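Long-range contacts in tubulin-specific chaperone (Trypanosoma brucei, PDB 4B6W), which probably binds alpha-tubulin and microtubule plus ends as tubulin-binding cofactor B, of which this chain is the ubiquitin-like domain: residues K4-H9 and E75-V80; M14-K19 and F35-T40. One frame throughout, in Å; residues are numbered along the deposited sequence. Where two conformers were deposited one is given.

Contact 1: K4-H9 and E75-V80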
loop_
_atom_site.group_PDB
_atom_site.type_symbol
_atom_site.label_atom_id
_atom_site.label_comp_id
_atom_site.label_asym_id
_atom_site.label_seq_id
_atom_site.Cartn_x
_atom_site.Cartn_y
_atom_site.Cartn_z
ATOM N N LYS A 4 5.466 6.478 8.093
ATOM C CA LYS A 4 5.587 5.131 8.619
ATOM C C LYS A 4 4.223 4.463 8.497
ATOM O O LYS A 4 3.263 4.934 9.103
ATOM C CB LYS A 4 5.992 5.172 10.102
ATOM C CG LYS A 4 6.327 3.807 10.702
ATOM C CD LYS A 4 6.718 3.923 12.192
ATOM C CE LYS A 4 5.494 3.915 13.088
ATOM N NZ LYS A 4 5.738 3.193 14.357
ATOM N N VAL A 5 4.129 3.381 7.715
ATOM C CA VAL A 5 2.876 2.632 7.567
ATOM C C VAL A 5 3.104 1.131 7.796
ATOM O O VAL A 5 4.235 0.663 7.882
ATOM C CB VAL A 5 2.224 2.883 6.167
ATOM C CG1 VAL A 5 1.952 4.327 6.003
ATOM C CG2 VAL A 5 3.131 2.405 5.008
ATOM N N SER A 6 2.021 0.371 7.920
ATOM C CA SER A 6 2.154 -1.083 7.900
ATOM C C SER A 6 1.529 -1.669 6.635
ATOM O O SER A 6 0.777 -1.023 5.947
ATOM C CB SER A 6 1.591 -1.735 9.174
ATOM O OG SER A 6 0.335 -1.210 9.505
ATOM N N LEU A 7 1.873 -2.902 6.313
ATOM C CA LEU A 7 1.348 -3.531 5.114
ATOM C C LEU A 7 0.644 -4.786 5.537
ATOM O O LEU A 7 1.183 -5.574 6.346
ATOM C CB LEU A 7 2.446 -3.899 4.138
ATOM C CG LEU A 7 3.381 -2.842 3.585
ATOM C CD1 LEU A 7 4.463 -3.515 2.715
ATOM C CD2 LEU A 7 2.601 -1.828 2.791
ATOM N N THR A 8 -0.551 -4.950 4.972
ATOM C CA THR A 8 -1.344 -6.149 5.084
ATOM C C THR A 8 -1.601 -6.683 3.659
ATOM O O THR A 8 -1.357 -5.990 2.682
ATOM C CB THR A 8 -2.669 -5.863 5.801
ATOM O OG1 THR A 8 -3.398 -4.865 5.063
ATOM C CG2 THR A 8 -2.424 -5.360 7.222
ATOM N N HIS A 9 -2.099 -7.911 3.565
ATOM C CA HIS A 9 -2.244 -8.594 2.285
ATOM C C HIS A 9 -3.537 -9.380 2.243
ATOM O O HIS A 9 -3.742 -10.215 3.084
ATOM C CB HIS A 9 -1.059 -9.557 2.084
ATOM C CG HIS A 9 -1.016 -10.162 0.716
ATOM N ND1 HIS A 9 -0.888 -11.521 0.501
ATOM C CD2 HIS A 9 -1.101 -9.593 -0.513
ATOM C CE1 HIS A 9 -0.896 -11.753 -0.803
ATOM N NE2 HIS A 9 -1.043 -10.602 -1.439
ATOM N N GLU A 75 1.093 5.808 10.613
ATOM C CA GLU A 75 0.286 4.805 11.305
ATOM C C GLU A 75 -0.901 4.341 10.483
ATOM O O GLU A 75 -1.739 3.581 10.961
ATOM C CB GLU A 75 -0.144 5.271 12.708
ATOM C CG GLU A 75 0.890 6.134 13.506
ATOM C CD GLU A 75 2.291 5.511 13.580
ATOM O OE1 GLU A 75 2.360 4.254 13.473
ATOM O OE2 GLU A 75 3.316 6.272 13.765
ATOM N N PHE A 76 -0.947 4.779 9.229
ATOM C CA PHE A 76 -1.942 4.347 8.258
ATOM C C PHE A 76 -1.540 2.965 7.762
ATOM O O PHE A 76 -0.404 2.554 7.991
ATOM C CB PHE A 76 -2.010 5.315 7.074
ATOM C CG PHE A 76 -2.907 6.507 7.289
ATOM C CD1 PHE A 76 -3.094 7.055 8.542
ATOM C CD2 PHE A 76 -3.522 7.108 6.209
ATOM C CE1 PHE A 76 -3.909 8.162 8.717
ATOM C CE2 PHE A 76 -4.325 8.232 6.368
ATOM C CZ PHE A 76 -4.521 8.753 7.623
ATOM N N VAL A 77 -2.457 2.271 7.072
ATOM C CA VAL A 77 -2.231 0.897 6.661
ATOM C C VAL A 77 -2.443 0.813 5.173
ATOM O O VAL A 77 -3.474 1.267 4.640
ATOM C CB VAL A 77 -3.192 -0.077 7.400
ATOM C CG1 VAL A 77 -3.055 -1.497 6.889
ATOM C CG2 VAL A 77 -2.948 -0.026 8.907
ATOM N N ILE A 78 -1.444 0.293 4.472
ATOM C CA ILE A 78 -1.623 0.042 3.054
ATOM C C ILE A 78 -1.964 -1.441 2.957
ATOM O O ILE A 78 -1.137 -2.300 3.338
ATOM C CB ILE A 78 -0.362 0.341 2.238
ATOM C CG1 ILE A 78 -0.121 1.852 2.108
ATOM C CG2 ILE A 78 -0.493 -0.250 0.838
ATOM C CD1 ILE A 78 1.159 2.216 1.402
ATOM N N HIS A 79 -3.183 -1.738 2.483
ATOM C CA HIS A 79 -3.662 -3.118 2.350
ATOM C C HIS A 79 -3.544 -3.531 0.894
ATOM O O HIS A 79 -4.022 -2.836 -0.001
ATOM C CB HIS A 79 -5.096 -3.233 2.855
ATOM C CG HIS A 79 -5.706 -4.585 2.665
ATOM N ND1 HIS A 79 -5.250 -5.710 3.325
ATOM C CD2 HIS A 79 -6.761 -4.992 1.908
ATOM C CE1 HIS A 79 -5.997 -6.748 2.986
ATOM N NE2 HIS A 79 -6.922 -6.341 2.130
ATOM N N VAL A 80 -2.873 -4.653 0.656
ATOM C CA VAL A 80 -2.633 -5.125 -0.704
ATOM C C VAL A 80 -3.716 -6.133 -1.151
ATOM O O VAL A 80 -3.804 -7.237 -0.607
ATOM C CB VAL A 80 -1.208 -5.744 -0.813
ATOM C CG1 VAL A 80 -0.921 -6.221 -2.218
ATOM C CG2 VAL A 80 -0.163 -4.726 -0.339
HETATM O O HOH W 1 0.290 1.228 10.412
#
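Lys4-His9 and Val77-Val80 run side by side as parallel strands, the central pairing of the ubiquitin-like beta-grasp sheet, in which the first and last strands lie next to each other. Their axes approach to 4.5 Å and their N-to-C directions differ by 23°. Ser6 pairs with Val77, Leu7 with Ile78, Thr8 with His79 and His9 with Val80. The ladder opens at Glu75 N, which donates to Lys4 O, then passes through Ser6 N to Phe76 O, Ile78 N to Ser6 O and Thr8 N to Ile78 O, and closes with Val80 N on Thr8 O at 2.9 Å. Leu7 CA adds a CA-H...O contact to Ile78 O. Phe76 O also accepts from a water, which lies 2.6 Å from Ser6 OG and so joins the two segments beside the ladder.

One face of the sheet carries Val5, Leu7, Ile78 and Val80, with the His9 ring at the end. Leu7 and Ile78 extend in the same direction, flank to flank, with Leu7 CD2 3.7 Å from Ile78 CB; Val5 CG2 meets the end of Ile78 at CD1, and His9 CD2 rests near Val80 CG1. Val34 of helix 27-35 packs on both Leu7 and Val80. At the segment starts, the bent Lys4 chain brings NZ to a long salt bridge with Glu75 OE1, 3.6 Å away.

The other face carries Ser6, Val77, Thr8 and His79. Val77 CG2 lies against Ser6 OG, and CG1 against Thr8 CG2. With chi1 at 59°, Thr8 turns OG1 to the edge of the His79 ring, where it shares a 2.7 Å hydrogen bond with ND1.

Contact 2: M14-K19 and F35-T40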
loop_
_atom_site.group_PDB
_atom_site.type_symbol
_atom_site.label_atom_id
_atom_site.label_comp_id
_atom_site.label_asym_id
_atom_site.label_seq_id
_atom_site.Cartn_x
_atom_site.Cartn_y
_atom_site.Cartn_z
HETATM N N MSE A 14 0.333 -12.746 6.343
HETATM C CA MSE A 14 1.535 -11.919 6.340
HETATM C C MSE A 14 1.153 -10.448 6.558
HETATM O O MSE A 14 0.221 -9.924 5.961
HETATM C CB MSE A 14 2.338 -12.040 5.014
HETATM C CG MSE A 14 2.774 -13.455 4.548
HETATM SE SE MSE A 14 3.885 -13.471 2.881
HETATM C CE MSE A 14 2.461 -13.291 1.525
ATOM N N ARG A 15 1.944 -9.712 7.843
ATOM C CA ARG A 15 1.822 -8.291 8.004
ATOM C C ARG A 15 3.235 -7.753 8.053
ATOM O O ARG A 15 4.110 -8.380 8.649
ATOM C CB ARG A 15 1.085 -8.043 9.302
ATOM C CG ARG A 15 0.972 -6.604 9.691
ATOM C CD ARG A 15 -0.005 -6.441 10.852
ATOM N NE ARG A 15 0.280 -5.205 11.562
ATOM C CZ ARG A 15 1.150 -5.091 12.555
ATOM N NH1 ARG A 15 1.819 -6.152 13.001
ATOM N NH2 ARG A 15 1.338 -3.903 13.116
ATOM N N VAL A 16 3.481 -6.620 7.415
ATOM C CA VAL A 16 4.758 -5.912 7.606
ATOM C C VAL A 16 4.501 -4.691 8.517
ATOM O O VAL A 16 3.836 -3.746 8.120
ATOM C CB VAL A 16 5.381 -5.486 6.269
ATOM C CG1 VAL A 16 6.752 -4.799 6.491
ATOM C CG2 VAL A 16 5.496 -6.693 5.330
ATOM N N PRO A 17 5.022 -4.717 9.758
ATOM C CA PRO A 17 4.561 -3.753 10.766
ATOM C C PRO A 17 5.035 -2.324 10.620
ATOM O O PRO A 17 4.333 -1.417 11.097
ATOM C CB PRO A 17 5.096 -4.326 12.069
ATOM C CG PRO A 17 5.460 -5.755 11.732
ATOM C CD PRO A 17 5.934 -5.696 10.349
ATOM N N GLU A 18 6.186 -2.111 9.986
ATOM C CA GLU A 18 6.765 -0.783 9.887
ATOM C C GLU A 18 7.345 -0.606 8.511
ATOM O O GLU A 18 8.226 -1.352 8.131
ATOM C CB GLU A 18 7.919 -0.661 10.871
ATOM C CG GLU A 18 7.743 0.330 11.976
ATOM C CD GLU A 18 9.058 0.933 12.420
ATOM O OE1 GLU A 18 9.891 1.298 11.550
ATOM O OE2 GLU A 18 9.229 1.082 13.638
ATOM N N LYS A 19 6.897 0.379 7.764
ATOM C CA LYS A 19 7.508 0.664 6.463
ATOM C C LYS A 19 7.553 2.150 6.280
ATOM O O LYS A 19 6.607 2.836 6.625
ATOM C CB LYS A 19 6.711 0.045 5.315
ATOM C CG LYS A 19 6.800 -1.474 5.262
ATOM C CD LYS A 19 8.187 -1.965 4.782
ATOM C CE LYS A 19 8.376 -1.754 3.272
ATOM N NZ LYS A 19 9.733 -2.187 2.816
ATOM N N PHE A 35 6.306 -5.803 -3.448
ATOM C CA PHE A 35 6.625 -7.118 -4.037
ATOM C C PHE A 35 7.724 -7.854 -3.278
ATOM O O PHE A 35 7.719 -9.077 -3.211
ATOM C CB PHE A 35 7.033 -6.948 -5.506
ATOM C CG PHE A 35 7.424 -8.236 -6.192
ATOM C CD1 PHE A 35 8.732 -8.718 -6.106
ATOM C CD2 PHE A 35 6.495 -8.947 -6.925
ATOM C CE1 PHE A 35 9.118 -9.913 -6.743
ATOM C CE2 PHE A 35 6.858 -10.144 -7.580
ATOM C CZ PHE A 35 8.182 -10.626 -7.488
ATOM N N THR A 36 8.660 -7.106 -2.699
ATOM C CA THR A 36 9.745 -7.713 -1.891
ATOM C C THR A 36 9.201 -8.463 -0.637
ATOM O O THR A 36 9.834 -9.383 -0.140
ATOM C CB THR A 36 10.885 -6.686 -1.536
ATOM O OG1 THR A 36 10.443 -5.734 -0.578
ATOM C CG2 THR A 36 11.320 -5.923 -2.775
ATOM N N HIS A 37 8.010 -8.096 -0.175
ATOM C CA HIS A 37 7.384 -8.755 0.975
ATOM C C HIS A 37 6.315 -9.789 0.613
ATOM O O HIS A 37 6.283 -10.849 1.197
ATOM C CB HIS A 37 6.757 -7.706 1.914
ATOM C CG HIS A 37 7.734 -6.688 2.422
ATOM N ND1 HIS A 37 8.690 -6.981 3.370
ATOM C CD2 HIS A 37 7.915 -5.388 2.092
ATOM C CE1 HIS A 37 9.401 -5.895 3.617
ATOM N NE2 HIS A 37 8.949 -4.913 2.857
ATOM N N PHE A 38 5.432 -9.474 -0.322
ATOM C CA PHE A 38 4.306 -10.364 -0.609
ATOM C C PHE A 38 4.400 -11.150 -1.926
ATOM O O PHE A 38 3.923 -12.305 -1.996
ATOM C CB PHE A 38 2.982 -9.613 -0.477
ATOM C CG PHE A 38 2.760 -9.037 0.904
ATOM C CD1 PHE A 38 3.088 -9.755 2.051
ATOM C CD2 PHE A 38 2.238 -7.796 1.065
ATOM C CE1 PHE A 38 2.894 -9.194 3.344
ATOM C CE2 PHE A 38 2.039 -7.271 2.343
ATOM C CZ PHE A 38 2.372 -7.990 3.472
ATOM N N ALA A 39 5.033 -10.569 -2.939
ATOM C CA ALA A 39 5.379 -11.312 -4.159
ATOM C C ALA A 39 4.170 -11.596 -5.046
ATOM O O ALA A 39 4.178 -12.566 -5.776
ATOM C CB ALA A 39 6.143 -12.641 -3.828
ATOM N N THR A 40 3.134 -10.755 -4.937
ATOM C CA THR A 40 2.101 -10.606 -5.969
ATOM C C THR A 40 2.749 -9.752 -7.038
ATOM O O THR A 40 3.329 -8.723 -6.693
ATOM C CB THR A 40 0.851 -9.800 -5.458
ATOM O OG1 THR A 40 0.302 -10.423 -4.295
ATOM C CG2 THR A 40 -0.252 -9.724 -6.545
#
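Val16 and Lys19 of edge strand 15-22, with Met14 near its start, meet His37 and Phe38 of the loop that follows helix 27-35, a beta-grasp helix packed over one face of the ubiquitin-like sheet. One hydrogen bond joins the segments: Lys19 NZ donates to His37 NE2 over 2.8 Å. The ammonium arrives at the ring edge and lies only 4° out of the imidazole plane, having been brought there by a side chain that bends at both chi2 and chi3. Because NE2 is the acceptor, the proton of a neutral His37 would be expected on ND1. Lys19 NZ also bonds Asn33 OD1, so the lysine ties the strand to the helix as well as to the loop.

Contacts with the imidazole face come from Val16. Its CG2 makes a CH-pi contact 4.0 Å from the His37 ring centroid and 27° off the normal, while Thr36 OG1 lies above the opposite face, toward the rim.

Apolar and sulfur-type contacts centre on Phe38. Met14, a selenomethionine modelled in two conformers, runs along the Phe38 side chain, the two heading opposite ways. In the conformer described, its SE stands at the ring edge, 5.2 Å from the Phe38 ring centroid, in a Met-aromatic contact that is doubtful for the other copy. Val16 CG2 reaches Phe38 CZ at 3.9 Å, touching both aromatic residues of the loop.

Phe38 stacks on His9 and touches Leu7, both of strand 2-9, so the loop between helix 27-35 and strand 45-50 is held against two adjacent strands of the sheet.

The two contacts lie about 9 Å apart, centre to centre, within one ubiquitin-like domain. Along the chain both segments of contact 2 fall between the two segments of contact 1: residues 4-9 come first, then 14-19 and 35-40, and finally 75-80. Strands 2-9 and 15-22, which follow each other in sequence, are antiparallel neighbours and link the contacts directly, with probable hydrogen bonds from Val16 N to Leu7 O and from Val5 N to Lys19 O. Contact 1 joins the first and last strands in the middle of the sheet, whereas contact 2 ties its edge strand to the loop after helix 27-35, so these strands and that loop are joined in one compact domain.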